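Local coordinates for protein cortical-lytic enzyme (Bacillus cereus, PDB 4S3J) that hydrolyses partially degraded spore cortex peptidoglycan as an N-acetylglucosaminidase during germination, recognising the muramic acid delta-lactam found in spore peptidoglycan, at residues 322-326 with 408-414; 287-293 with 327-333; 102-106 with 397-403; 267-271 with 308-313. One frame throughout, in Å; residues are numbered along the deposited sequence.

How the contacts relate
All four contacts belong to the TIM-barrel part of the chain. Contacts 1 and 2 share strand 318-330: contact 1 pairs it with the last barrel strand, and contact 2, centred about 17 Å further on, meets its outer extension. Contact 4 lies between two helices on the barrel's outer side, and contact 3 joins the first strand to the turn before the last. These two have centres about 18 Å apart and touch where Lys-310 NZ lies 3.0 Å from Gln-400 O, a probable hydrogen bond. Along the chain, contact 3 encloses contacts 2 and 4 and crosses contact 1. Contacts 2 and 3, about 32 Å apart between centres, lie on opposite sides of the chain's centre.

Contact 1. Residues 322-326 with 408-414; sequences QNLYG and WKIGLPF
Trp-408 is gripped through both of its backbone polar atoms: its N-H reaches Gln-322 O at 3.0 Å, and its carbonyl O accepts from Leu-324 N at 2.9 Å. Both bonds are fairly straight, at 163°. This is parallel pairing between the seventh and eighth strands of the TIM barrel, close to their carboxyl ends. The Trp-408 to Lys-409 peptide is cis, as at the end of the eighth strand in family 18 chitinases, and the Trp-408 side chain is about 8 Å from that of Glu-220, the probable proton donor. Asn-323 ND2 donates to Tyr-325 O and also to Glu-385, bracing the bend in which the tyrosine sits. With CG between its backbone N and carbonyl carbon (chi1 55°), the Tyr-325 ring brings its edge to Trp-408 O. The two aromatic rings meet rim to rim with planes at 89°, Tyr-325 CE1 lying 3.7 Å from Trp-408 CD1. Further out, Leu-412 CD1 packs on Tyr-325 CB. The branches of Leu-324 divide their contacts: CD1 approaches Lys-409 O, whereas CD2 comes within 3.8 Å of Phe-414 CD2.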
loop_
_atom_site.group_PDB
_atom_site.type_symbol
_atom_site.label_atom_id
_atom_site.label_comp_id
_atom_site.label_asym_id
_atom_site.label_seq_id
_atom_site.Cartn_x
_atom_site.Cartn_y
_atom_site.Cartn_z
ATOM N N GLN A 322 0.792 0.905 2.713
ATOM C CA GLN A 322 0.935 -0.483 2.299
ATOM C C GLN A 322 2.073 -0.649 1.306
ATOM O O GLN A 322 2.055 -0.054 0.239
ATOM C CB GLN A 322 -0.364 -0.980 1.676
ATOM C CG GLN A 322 -0.307 -2.430 1.220
ATOM C CD GLN A 322 -0.087 -3.398 2.381
ATOM O OE1 GLN A 322 -0.771 -3.325 3.407
ATOM N NE2 GLN A 322 0.878 -4.303 2.222
ATOM N N ASN A 323 3.027 -1.506 1.648
ATOM C CA ASN A 323 4.113 -1.866 0.750
ATOM C C ASN A 323 3.613 -2.781 -0.356
ATOM O O ASN A 323 2.782 -3.669 -0.102
ATOM C CB ASN A 323 5.228 -2.571 1.529
ATOM C CG ASN A 323 4.715 -3.773 2.296
ATOM O OD1 ASN A 323 3.925 -3.626 3.248
ATOM N ND2 ASN A 323 5.100 -4.974 1.860
ATOM N N LEU A 324 4.125 -2.581 -1.565
ATOM C CA LEU A 324 3.897 -3.548 -2.639
ATOM C C LEU A 324 5.119 -4.465 -2.813
ATOM O O LEU A 324 5.031 -5.515 -3.477
ATOM C CB LEU A 324 3.565 -2.817 -3.946
ATOM C CG LEU A 324 2.192 -2.120 -3.967
ATOM C CD1 LEU A 324 2.059 -1.286 -5.245
ATOM C CD2 LEU A 324 1.098 -3.139 -3.882
ATOM N N TYR A 325 6.234 -4.090 -2.191
ATOM C CA TYR A 325 7.479 -4.844 -2.294
ATOM C C TYR A 325 7.624 -5.889 -1.195
ATOM O O TYR A 325 7.045 -5.761 -0.111
ATOM C CB TYR A 325 8.685 -3.887 -2.229
ATOM C CG TYR A 325 8.656 -3.021 -0.980
ATOM C CD1 TYR A 325 7.967 -1.803 -0.963
ATOM C CD2 TYR A 325 9.295 -3.421 0.196
ATOM C CE1 TYR A 325 7.910 -1.030 0.180
ATOM C CE2 TYR A 325 9.247 -2.631 1.348
ATOM C CZ TYR A 325 8.555 -1.445 1.326
ATOM O OH TYR A 325 8.485 -0.690 2.456
ATOM N N GLY A 326 8.418 -6.922 -1.491
ATOM C CA GLY A 326 8.956 -7.810 -0.483
ATOM C C GLY A 326 10.473 -7.677 -0.518
ATOM O O GLY A 326 11.007 -6.827 -1.250
ATOM N N TRP A 408 3.148 2.123 -1.562
ATOM C CA TRP A 408 4.547 2.357 -1.930
ATOM C C TRP A 408 5.065 1.078 -2.607
ATOM O O TRP A 408 5.251 0.064 -1.919
ATOM C CB TRP A 408 5.418 2.677 -0.715
ATOM C CG TRP A 408 6.803 3.120 -1.127
ATOM C CD1 TRP A 408 7.863 2.324 -1.437
ATOM C CD2 TRP A 408 7.249 4.462 -1.307
ATOM N NE1 TRP A 408 8.955 3.090 -1.784
ATOM C CE2 TRP A 408 8.594 4.406 -1.722
ATOM C CE3 TRP A 408 6.641 5.711 -1.167
ATOM C CZ2 TRP A 408 9.348 5.545 -1.987
ATOM C CZ3 TRP A 408 7.394 6.842 -1.436
ATOM C CH2 TRP A 408 8.726 6.748 -1.844
ATOM N N LYS A 409 5.312 1.068 -3.915
ATOM C CA LYS A 409 5.221 2.187 -4.850
ATOM C C LYS A 409 4.955 1.606 -6.235
ATOM O O LYS A 409 5.078 0.395 -6.441
ATOM C CB LYS A 409 6.516 3.025 -4.874
ATOM C CG LYS A 409 7.768 2.211 -5.238
ATOM C CD LYS A 409 9.000 3.123 -5.441
ATOM C CE LYS A 409 10.258 2.307 -5.650
ATOM N NZ LYS A 409 11.442 3.158 -6.003
ATOM N N ILE A 410 4.614 2.471 -7.180
ATOM C CA ILE A 410 4.423 2.094 -8.577
ATOM C C ILE A 410 5.725 1.516 -9.133
ATOM O O ILE A 410 6.809 1.992 -8.823
ATOM C CB ILE A 410 3.942 3.325 -9.388
ATOM C CG1 ILE A 410 2.544 3.734 -8.927
ATOM C CG2 ILE A 410 3.960 3.045 -10.909
ATOM C CD1 ILE A 410 2.103 5.098 -9.422
ATOM N N GLY A 411 5.613 0.451 -9.932
ATOM C CA GLY A 411 6.765 -0.165 -10.567
ATOM C C GLY A 411 7.113 -1.535 -10.019
ATOM O O GLY A 411 8.209 -2.061 -10.288
ATOM N N LEU A 412 6.179 -2.091 -9.247
ATOM C CA LEU A 412 6.319 -3.401 -8.607
ATOM C C LEU A 412 5.105 -4.268 -8.951
ATOM O O LEU A 412 4.090 -4.235 -8.232
ATOM C CB LEU A 412 6.434 -3.213 -7.096
ATOM C CG LEU A 412 7.732 -2.537 -6.627
ATOM C CD1 LEU A 412 7.525 -1.839 -5.293
ATOM C CD2 LEU A 412 8.832 -3.592 -6.499
ATOM N N PRO A 413 5.159 -4.978 -10.087
ATOM C CA PRO A 413 4.002 -5.716 -10.608
ATOM C C PRO A 413 3.333 -6.612 -9.561
ATOM O O PRO A 413 4.003 -7.383 -8.855
ATOM C CB PRO A 413 4.590 -6.553 -11.736
ATOM C CG PRO A 413 5.771 -5.760 -12.220
ATOM C CD PRO A 413 6.302 -5.026 -11.008
ATOM N N PHE A 414 2.002 -6.508 -9.514
ATOM C CA PHE A 414 1.161 -7.183 -8.537
ATOM C C PHE A 414 -0.290 -6.995 -8.999
ATOM O O PHE A 414 -1.080 -6.260 -8.392
ATOM C CB PHE A 414 1.430 -6.606 -7.138
ATOM C CG PHE A 414 0.727 -7.305 -5.996
ATOM C CD1 PHE A 414 -0.103 -8.407 -6.182
ATOM C CD2 PHE A 414 0.914 -6.831 -4.709
ATOM C CE1 PHE A 414 -0.742 -9.001 -5.077
ATOM C CE2 PHE A 414 0.291 -7.412 -3.620
ATOM C CZ PHE A 414 -0.537 -8.499 -3.797
HETATM O O HOH W 1 4.597 -6.051 -6.022
#

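Contact 2. Residues 287-293 with 327-333; sequences GWQGGPP and FDWKLPF
The indole of Trp-329 is the tightly packed part: Pro-293 CA sits over the six-membered ring, 3.5 Å from its centroid and 11° off the normal, while Phe-327 CB lies over the opposite face, toward its rim. Pro-293 CB packs beside CA, 3.5 Å from Trp-329 CE3. NE1 makes two weak hydrogen bonds, to Gly-291 O at 2.8 Å and, at the ring edge, to Trp-288 O at 3.5 Å. Trp-288 O also takes the N-H of Gly-291, closing the type I turn 288-291. Packing is thinner toward solvent. There exposed Pro-292 places CB over the face of Phe-333, 4.0 Å from its centroid, and the exposed Trp-288 ring folds over Gly-290 and Gly-291. Gln-289 crosses Phe-327 at about a right angle, its CB 3.8 Å from CE1, and sends NE2 to Ala-340 O. The contact fastens the loop before helix 299-312 to the extension of barrel strand seven, 318-330; with antiparallel strands 341-343 and 379-383 this resembles the insertion after strand seven in many family 18 chitinases.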
loop_
_atom_site.group_PDB
_atom_site.type_symbol
_atom_site.label_atom_id
_atom_site.label_comp_id
_atom_site.label_asym_id
_atom_site.label_seq_id
_atom_site.Cartn_x
_atom_site.Cartn_y
_atom_site.Cartn_z
ATOM N N GLY A 287 9.945 -5.785 8.912
ATOM C CA GLY A 287 11.014 -6.362 8.109
ATOM C C GLY A 287 11.457 -5.323 7.092
ATOM O O GLY A 287 10.625 -4.775 6.357
ATOM N N TRP A 288 12.756 -5.029 7.056
ATOM C CA TRP A 288 13.271 -3.978 6.187
ATOM C C TRP A 288 14.657 -4.342 5.625
ATOM O O TRP A 288 15.285 -5.317 6.063
ATOM C CB TRP A 288 13.294 -2.634 6.941
ATOM C CG TRP A 288 14.346 -2.522 7.995
ATOM C CD1 TRP A 288 14.367 -3.156 9.204
ATOM C CD2 TRP A 288 15.540 -1.729 7.933
ATOM N NE1 TRP A 288 15.506 -2.806 9.901
ATOM C CE2 TRP A 288 16.239 -1.936 9.141
ATOM C CE3 TRP A 288 16.077 -0.867 6.978
ATOM C CZ2 TRP A 288 17.457 -1.307 9.412
ATOM C CZ3 TRP A 288 17.293 -0.243 7.254
ATOM C CH2 TRP A 288 17.963 -0.471 8.456
ATOM N N GLN A 289 15.095 -3.559 4.640
ATOM C CA GLN A 289 16.240 -3.866 3.793
ATOM C C GLN A 289 17.518 -4.106 4.590
ATOM O O GLN A 289 18.344 -4.923 4.216
ATOM C CB GLN A 289 16.425 -2.727 2.786
ATOM C CG GLN A 289 17.348 -3.035 1.627
ATOM C CD GLN A 289 17.102 -2.117 0.445
ATOM O OE1 GLN A 289 16.819 -0.928 0.625
ATOM N NE2 GLN A 289 17.188 -2.662 -0.774
ATOM N N GLY A 290 17.650 -3.401 5.710
ATOM C CA GLY A 290 18.851 -3.461 6.531
ATOM C C GLY A 290 18.749 -4.321 7.779
ATOM O O GLY A 290 19.676 -4.364 8.592
ATOM N N GLY A 291 17.630 -5.027 7.936
ATOM C CA GLY A 291 17.410 -5.884 9.085
ATOM C C GLY A 291 17.308 -7.361 8.713
ATOM O O GLY A 291 17.540 -7.734 7.573
ATOM N N PRO A 292 17.002 -8.207 9.705
ATOM C CA PRO A 292 16.869 -9.640 9.431
ATOM C C PRO A 292 15.531 -9.971 8.757
ATOM O O PRO A 292 14.598 -9.180 8.811
ATOM C CB PRO A 292 16.956 -10.271 10.821
ATOM C CG PRO A 292 16.425 -9.213 11.725
ATOM C CD PRO A 292 16.873 -7.903 11.139
ATOM N N PRO A 293 15.447 -11.141 8.134
ATOM C CA PRO A 293 14.215 -11.479 7.407
ATOM C C PRO A 293 13.005 -11.674 8.312
ATOM O O PRO A 293 13.072 -12.343 9.355
ATOM C CB PRO A 293 14.577 -12.774 6.688
ATOM C CG PRO A 293 15.740 -13.346 7.474
ATOM C CD PRO A 293 16.485 -12.173 7.997
ATOM N N PHE A 327 11.169 -8.519 0.252
ATOM C CA PHE A 327 12.637 -8.558 0.224
ATOM C C PHE A 327 13.137 -9.991 0.133
ATOM O O PHE A 327 12.496 -10.920 0.636
ATOM C CB PHE A 327 13.246 -7.912 1.466
ATOM C CG PHE A 327 13.092 -6.410 1.518
ATOM C CD1 PHE A 327 13.765 -5.598 0.625
ATOM C CD2 PHE A 327 12.273 -5.842 2.456
ATOM C CE1 PHE A 327 13.621 -4.203 0.677
ATOM C CE2 PHE A 327 12.115 -4.462 2.524
ATOM C CZ PHE A 327 12.795 -3.646 1.623
ATOM N N ASP A 328 14.287 -10.128 -0.514
ATOM C CA ASP A 328 15.036 -11.369 -0.613
ATOM C C ASP A 328 16.313 -11.150 0.197
ATOM O O ASP A 328 17.139 -10.311 -0.172
ATOM C CB ASP A 328 15.321 -11.689 -2.086
ATOM C CG ASP A 328 16.142 -12.957 -2.280
ATOM O OD1 ASP A 328 16.915 -13.340 -1.374
ATOM O OD2 ASP A 328 16.034 -13.548 -3.371
ATOM N N TRP A 329 16.421 -11.818 1.337
ATOM C CA TRP A 329 17.582 -11.767 2.222
ATOM C C TRP A 329 18.488 -12.978 2.039
ATOM O O TRP A 329 18.003 -14.097 1.997
ATOM C CB TRP A 329 17.142 -11.756 3.681
ATOM C CG TRP A 329 16.480 -10.533 4.229
ATOM C CD1 TRP A 329 17.105 -9.497 4.862
ATOM C CD2 TRP A 329 15.069 -10.245 4.282
ATOM N NE1 TRP A 329 16.178 -8.570 5.274
ATOM C CE2 TRP A 329 14.922 -9.005 4.942
ATOM C CE3 TRP A 329 13.919 -10.910 3.835
ATOM C CZ2 TRP A 329 13.682 -8.410 5.162
ATOM C CZ3 TRP A 329 12.674 -10.310 4.062
ATOM C CH2 TRP A 329 12.573 -9.082 4.731
ATOM N N LYS A 330 19.796 -12.769 1.986
ATOM C CA LYS A 330 20.752 -13.870 2.078
ATOM C C LYS A 330 21.016 -14.187 3.538
ATOM O O LYS A 330 21.081 -13.281 4.373
ATOM C CB LYS A 330 22.058 -13.525 1.359
ATOM C CG LYS A 330 21.909 -13.457 -0.145
ATOM C CD LYS A 330 23.213 -13.042 -0.777
ATOM C CE LYS A 330 23.080 -12.876 -2.258
ATOM N NZ LYS A 330 24.364 -12.382 -2.829
ATOM N N LEU A 331 21.156 -15.479 3.846
ATOM C CA LEU A 331 21.356 -15.971 5.214
ATOM C C LEU A 331 22.769 -16.516 5.363
ATOM O O LEU A 331 23.361 -16.966 4.390
ATOM C CB LEU A 331 20.322 -17.064 5.551
ATOM C CG LEU A 331 18.849 -16.652 5.532
ATOM C CD1 LEU A 331 17.928 -17.851 5.807
ATOM C CD2 LEU A 331 18.567 -15.571 6.530
ATOM N N PRO A 332 23.318 -16.478 6.590
ATOM C CA PRO A 332 22.692 -15.947 7.803
ATOM C C PRO A 332 22.724 -14.425 7.839
ATOM O O PRO A 332 23.630 -13.818 7.245
ATOM C CB PRO A 332 23.551 -16.543 8.920
ATOM C CG PRO A 332 24.922 -16.645 8.303
ATOM C CD PRO A 332 24.664 -17.029 6.861
ATOM N N PHE A 333 21.770 -13.816 8.537
ATOM C CA PHE A 333 21.792 -12.376 8.705
ATOM C C PHE A 333 22.926 -12.002 9.643
ATOM O O PHE A 333 23.093 -12.593 10.710
ATOM C CB PHE A 333 20.483 -11.842 9.258
ATOM C CG PHE A 333 20.547 -10.386 9.595
ATOM C CD1 PHE A 333 20.537 -9.437 8.586
ATOM C CD2 PHE A 333 20.662 -9.960 10.906
ATOM C CE1 PHE A 333 20.613 -8.094 8.878
ATOM C CE2 PHE A 333 20.741 -8.616 11.199
ATOM C CZ PHE A 333 20.719 -7.685 10.190
#

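Contact 3. Residues 102-106 with 397-403; sequences KRSVE and MKEQGIG
Backbone hydrogen bonding joins Glu-106 N to Gly-403 O at 3.2 Å, nearly straight at 169°. The bond lies where the TIM barrel closes, between the first strand, 104-111, and the turn that leads from helix 387-400 into the last strand, 404-408. Gly-401, with a positive phi of 68°, is the first residue to leave the helix; two residues on, Gly-403 O meets Glu-106 N. Glu-106 also bonds through its backbone to Ile-405 of the last strand.

Apolar contact comes from Val-105 and Met-397, whose side chains cross at about a right angle. The methionine chain turns at its last torsion and brings CE within 3.6 Å of Val-105 CG2.

The remaining interactions are polar and involve Arg-103, which reaches over the helix end. The exact set of its guanidinium is doubtful, because NH1 is placed improbably close to Ser-104 O. As modelled, NH2 gives Ile-402 O a weak hydrogen bond at 2.8 Å, with the carbonyl oxygen at the guanidinium edge; a water placed between NE and Lys-398 O shares the doubt. Lys-398 points its amine elsewhere, to Asn-71 and Gln-68, both in the second LysM domain, so the barrel meets that domain here. Glu-106, at the other end of the contact, forms a salt bridge from OE2 to Lys-430 NZ.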
loop_
_atom_site.group_PDB
_atom_site.type_symbol
_atom_site.label_atom_id
_atom_site.label_comp_id
_atom_site.label_asym_id
_atom_site.label_seq_id
_atom_site.Cartn_x
_atom_site.Cartn_y
_atom_site.Cartn_z
ATOM N N LYS A 102 -20.631 -2.696 -1.135
ATOM C CA LYS A 102 -19.283 -2.114 -1.104
ATOM C C LYS A 102 -19.278 -0.754 -0.475
ATOM O O LYS A 102 -20.189 0.035 -0.708
ATOM C CB LYS A 102 -18.725 -1.982 -2.523
ATOM C CG LYS A 102 -18.427 -3.265 -3.208
ATOM C CD LYS A 102 -18.259 -3.083 -4.711
ATOM C CE LYS A 102 -17.078 -2.292 -5.128
ATOM N NZ LYS A 102 -16.908 -2.415 -6.607
ATOM N N ARG A 103 -18.334 -0.542 0.436
ATOM C CA ARG A 103 -18.045 0.806 0.937
ATOM C C ARG A 103 -17.012 1.475 0.038
ATOM O O ARG A 103 -16.326 0.810 -0.765
ATOM C CB ARG A 103 -17.585 0.777 2.397
ATOM C CG ARG A 103 -16.383 -0.076 2.721
ATOM C CD ARG A 103 -16.169 -0.100 4.228
ATOM N NE ARG A 103 -15.040 0.592 4.869
ATOM C CZ ARG A 103 -14.331 1.632 4.427
ATOM N NH1 ARG A 103 -14.554 2.226 3.261
ATOM N NH2 ARG A 103 -13.362 2.090 5.210
ATOM N N SER A 104 -16.969 2.804 0.127
ATOM C CA SER A 104 -16.033 3.625 -0.628
ATOM C C SER A 104 -14.668 3.586 0.026
ATOM O O SER A 104 -14.551 3.348 1.230
ATOM C CB SER A 104 -16.513 5.079 -0.715
ATOM O OG SER A 104 -17.659 5.181 -1.535
ATOM N N VAL A 105 -13.645 3.830 -0.777
ATOM C CA VAL A 105 -12.272 3.935 -0.282
ATOM C C VAL A 105 -11.545 5.031 -1.059
ATOM O O VAL A 105 -11.856 5.296 -2.222
ATOM C CB VAL A 105 -11.522 2.569 -0.415
ATOM C CG1 VAL A 105 -11.138 2.264 -1.863
ATOM C CG2 VAL A 105 -10.304 2.528 0.470
ATOM N N GLU A 106 -10.575 5.675 -0.421
ATOM C CA GLU A 106 -9.636 6.523 -1.140
ATOM C C GLU A 106 -8.321 5.773 -1.232
ATOM O O GLU A 106 -7.901 5.140 -0.266
ATOM C CB GLU A 106 -9.458 7.888 -0.464
ATOM C CG GLU A 106 -10.754 8.693 -0.476
ATOM C CD GLU A 106 -10.603 10.171 -0.162
ATOM O OE1 GLU A 106 -9.476 10.642 0.033
ATOM O OE2 GLU A 106 -11.635 10.870 -0.143
ATOM N N MET A 397 -9.057 -2.784 7.127
ATOM C CA MET A 397 -9.518 -1.422 6.845
ATOM C C MET A 397 -11.009 -1.324 7.114
ATOM O O MET A 397 -11.478 -0.358 7.716
ATOM C CB MET A 397 -9.226 -1.030 5.400
ATOM C CG MET A 397 -7.732 -0.907 5.074
ATOM S SD MET A 397 -7.442 -0.745 3.290
ATOM C CE MET A 397 -8.432 0.709 2.915
ATOM N N LYS A 398 -11.740 -2.332 6.674
ATOM C CA LYS A 398 -13.184 -2.362 6.888
ATOM C C LYS A 398 -13.525 -2.393 8.372
ATOM O O LYS A 398 -14.396 -1.635 8.832
ATOM C CB LYS A 398 -13.808 -3.581 6.184
ATOM C CG LYS A 398 -13.655 -3.558 4.668
ATOM C CD LYS A 398 -14.152 -4.835 4.035
ATOM C CE LYS A 398 -13.640 -4.997 2.586
ATOM N NZ LYS A 398 -14.294 -6.195 1.938
ATOM N N GLU A 399 -12.858 -3.271 9.115
ATOM C CA GLU A 399 -13.127 -3.416 10.537
ATOM C C GLU A 399 -12.844 -2.120 11.280
ATOM O O GLU A 399 -13.608 -1.728 12.156
ATOM C CB GLU A 399 -12.289 -4.541 11.136
ATOM C CG GLU A 399 -12.632 -5.932 10.641
ATOM C CD GLU A 399 -11.595 -6.957 11.065
ATOM O OE1 GLU A 399 -10.406 -6.594 11.178
ATOM O OE2 GLU A 399 -11.954 -8.128 11.283
ATOM N N GLN A 400 -11.742 -1.462 10.925
ATOM C CA GLN A 400 -11.294 -0.262 11.640
ATOM C C GLN A 400 -11.972 1.008 11.138
ATOM O O GLN A 400 -11.922 2.046 11.807
ATOM C CB GLN A 400 -9.774 -0.124 11.529
ATOM C CG GLN A 400 -9.019 -1.235 12.219
ATOM C CD GLN A 400 -9.205 -1.204 13.723
ATOM O OE1 GLN A 400 -9.271 -0.134 14.328
ATOM N NE2 GLN A 400 -9.310 -2.375 14.331
ATOM N N GLY A 401 -12.617 0.937 9.978
ATOM C CA GLY A 401 -13.356 2.069 9.450
ATOM C C GLY A 401 -12.501 3.256 9.016
ATOM O O GLY A 401 -12.935 4.398 9.107
ATOM N N ILE A 402 -11.287 3.010 8.537
ATOM C CA ILE A 402 -10.404 4.120 8.179
ATOM C C ILE A 402 -10.646 4.600 6.739
ATOM O O ILE A 402 -11.412 4.003 5.992
ATOM C CB ILE A 402 -8.949 3.745 8.373
ATOM C CG1 ILE A 402 -8.613 2.525 7.532
ATOM C CG2 ILE A 402 -8.657 3.440 9.849
ATOM C CD1 ILE A 402 -7.115 2.372 7.341
ATOM N N GLY A 403 -10.028 5.715 6.371
ATOM C CA GLY A 403 -10.340 6.364 5.114
ATOM C C GLY A 403 -9.833 5.696 3.855
ATOM O O GLY A 403 -10.487 5.747 2.811
HETATM O O HOH W 2 -15.323 0.361 7.363
#

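Contact 4. Residues 267-271 with 308-313; sequences HDYKA and YAKSQM
Tyr-308 slants over one face of Tyr-269 in an oblique pairing, with centroids 5.2 Å apart and ring planes at 50°. The touching atom is Tyr-308 CE2, which stands over the Tyr-269 face near its rim, 3.5 Å from Tyr-269 CD2. Around the edge of the Tyr-269 ring, Ala-309 CB comes to 4.0 Å from CE2. Met-313 bends at its last torsion (chi3 72°) and brings CE within 3.6 Å of Tyr-269 O and close to CD2.

The residues belong to two helices on the outside of the TIM barrel: the start of 269-275 and the end of 299-312. Asp-268 is the N-cap of the former, its OD1 receiving Ala-271 N from above the carboxylate plane, while OD2 forms a salt bridge with Arg-227. Tyr-269 meanwhile directs its hydroxyl inward to Val-252 O.

Gln-312 holds CG anti to its carbonyl carbon (chi1 -57°), which lays CG over a face of Tyr-308, and the bend at chi2 brings NE2 to Ser-311 OG in the amide plane at 3.0 Å. Its CB and CG also rest on Tyr-269 CB. No direct hydrogen bond crosses between the two segments; waters do the bridging. One joins Lys-270 N to Gln-312 OE1, and another donates to both Lys-270 O and Gln-312 O, at 2.7 Å each. A third lies between Tyr-269 N and Tyr-308 OH, a hydroxyl that also bonds to Ser-257.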
loop_
_atom_site.group_PDB
_atom_site.type_symbol
_atom_site.label_atom_id
_atom_site.label_comp_id
_atom_site.label_asym_id
_atom_site.label_seq_id
_atom_site.Cartn_x
_atom_site.Cartn_y
_atom_site.Cartn_z
ATOM N N HIS A 267 6.410 14.189 15.041
ATOM C CA HIS A 267 5.181 13.756 14.366
ATOM C C HIS A 267 4.051 13.657 15.393
ATOM O O HIS A 267 3.811 12.611 15.998
ATOM C CB HIS A 267 5.383 12.431 13.630
ATOM C CG HIS A 267 6.073 12.584 12.319
ATOM N ND1 HIS A 267 6.133 11.563 11.373
ATOM C CD2 HIS A 267 6.735 13.622 11.762
ATOM C CE1 HIS A 267 6.790 11.977 10.325
ATOM N NE2 HIS A 267 7.181 13.229 10.525
ATOM N N ASP A 268 3.363 14.776 15.560
ATOM C CA ASP A 268 2.349 14.948 16.588
ATOM C C ASP A 268 0.999 14.501 16.043
ATOM O O ASP A 268 0.310 15.256 15.354
ATOM C CB ASP A 268 2.333 16.420 17.018
ATOM C CG ASP A 268 1.494 16.693 18.267
ATOM O OD1 ASP A 268 0.520 15.957 18.546
ATOM O OD2 ASP A 268 1.840 17.679 18.981
ATOM N N TYR A 269 0.630 13.253 16.337
ATOM C CA TYR A 269 -0.581 12.664 15.789
ATOM C C TYR A 269 -1.818 13.522 16.087
ATOM O O TYR A 269 -2.576 13.865 15.178
ATOM C CB TYR A 269 -0.793 11.252 16.356
ATOM C CG TYR A 269 -0.164 10.090 15.578
ATOM C CD1 TYR A 269 1.168 10.112 15.177
ATOM C CD2 TYR A 269 -0.906 8.949 15.303
ATOM C CE1 TYR A 269 1.731 9.042 14.489
ATOM C CE2 TYR A 269 -0.359 7.887 14.622
ATOM C CZ TYR A 269 0.952 7.923 14.222
ATOM O OH TYR A 269 1.485 6.840 13.552
ATOM N N LYS A 270 -1.984 13.915 17.353
ATOM C CA LYS A 270 -3.173 14.644 17.779
ATOM C C LYS A 270 -3.249 16.009 17.105
ATOM O O LYS A 270 -4.283 16.393 16.575
ATOM C CB LYS A 270 -3.155 14.838 19.295
ATOM C CG LYS A 270 -4.453 15.368 19.898
ATOM C CD LYS A 270 -4.299 15.532 21.407
ATOM C CE LYS A 270 -4.267 14.210 22.145
ATOM N NZ LYS A 270 -4.035 14.417 23.601
ATOM N N ALA A 271 -2.143 16.747 17.125
ATOM C CA ALA A 271 -2.132 18.074 16.529
ATOM C C ALA A 271 -2.343 18.040 15.021
ATOM O O ALA A 271 -3.119 18.822 14.486
ATOM C CB ALA A 271 -0.821 18.793 16.862
ATOM N N TYR A 308 -4.086 2.943 17.623
ATOM C CA TYR A 308 -3.507 4.099 18.290
ATOM C C TYR A 308 -3.881 5.355 17.512
ATOM O O TYR A 308 -4.300 6.341 18.106
ATOM C CB TYR A 308 -1.994 3.998 18.420
ATOM C CG TYR A 308 -1.422 5.321 18.877
ATOM C CD1 TYR A 308 -1.619 5.770 20.170
ATOM C CD2 TYR A 308 -0.757 6.140 17.998
ATOM C CE1 TYR A 308 -1.122 6.995 20.584
ATOM C CE2 TYR A 308 -0.251 7.375 18.394
ATOM C CZ TYR A 308 -0.448 7.794 19.690
ATOM O OH TYR A 308 0.048 9.021 20.089
ATOM N N ALA A 309 -3.767 5.309 16.186
ATOM C CA ALA A 309 -4.093 6.478 15.369
ATOM C C ALA A 309 -5.542 6.950 15.588
ATOM O O ALA A 309 -5.794 8.144 15.720
ATOM C CB ALA A 309 -3.852 6.181 13.908
ATOM N N LYS A 310 -6.484 6.007 15.636
ATOM C CA LYS A 310 -7.900 6.315 15.871
ATOM C C LYS A 310 -8.128 6.971 17.220
ATOM O O LYS A 310 -9.091 7.704 17.394
ATOM C CB LYS A 310 -8.733 5.029 15.760
ATOM C CG LYS A 310 -8.922 4.616 14.341
ATOM C CD LYS A 310 -9.709 3.307 14.231
ATOM C CE LYS A 310 -11.011 3.327 14.977
ATOM N NZ LYS A 310 -11.727 2.029 14.784
ATOM N N SER A 311 -7.272 6.679 18.192
ATOM C CA SER A 311 -7.404 7.310 19.505
ATOM C C SER A 311 -6.979 8.769 19.478
ATOM O O SER A 311 -7.328 9.524 20.381
ATOM C CB SER A 311 -6.592 6.541 20.556
ATOM O OG SER A 311 -5.211 6.859 20.525
ATOM N N GLN A 312 -6.257 9.174 18.434
ATOM C CA GLN A 312 -5.683 10.514 18.344
ATOM C C GLN A 312 -6.378 11.409 17.328
ATOM O O GLN A 312 -6.182 12.621 17.354
ATOM C CB GLN A 312 -4.193 10.444 17.972
ATOM C CG GLN A 312 -3.327 9.631 18.912
ATOM C CD GLN A 312 -3.315 10.178 20.328
ATOM O OE1 GLN A 312 -2.822 11.280 20.585
ATOM N NE2 GLN A 312 -3.895 9.423 21.248
ATOM N N MET A 313 -7.113 10.815 16.392
ATOM C CA MET A 313 -7.723 11.561 15.290
ATOM C C MET A 313 -8.893 10.791 14.687
ATOM O O MET A 313 -9.024 9.576 14.897
ATOM C CB MET A 313 -6.688 11.856 14.198
ATOM C CG MET A 313 -6.378 10.621 13.344
ATOM S SD MET A 313 -5.012 10.913 12.194
ATOM C CE MET A 313 -3.610 10.951 13.316
HETATM O O HOH W 3 1.739 11.255 18.628
HETATM O O HOH W 4 -6.533 15.007 16.173
HETATM O O HOH W 5 -0.340 12.590 19.666
#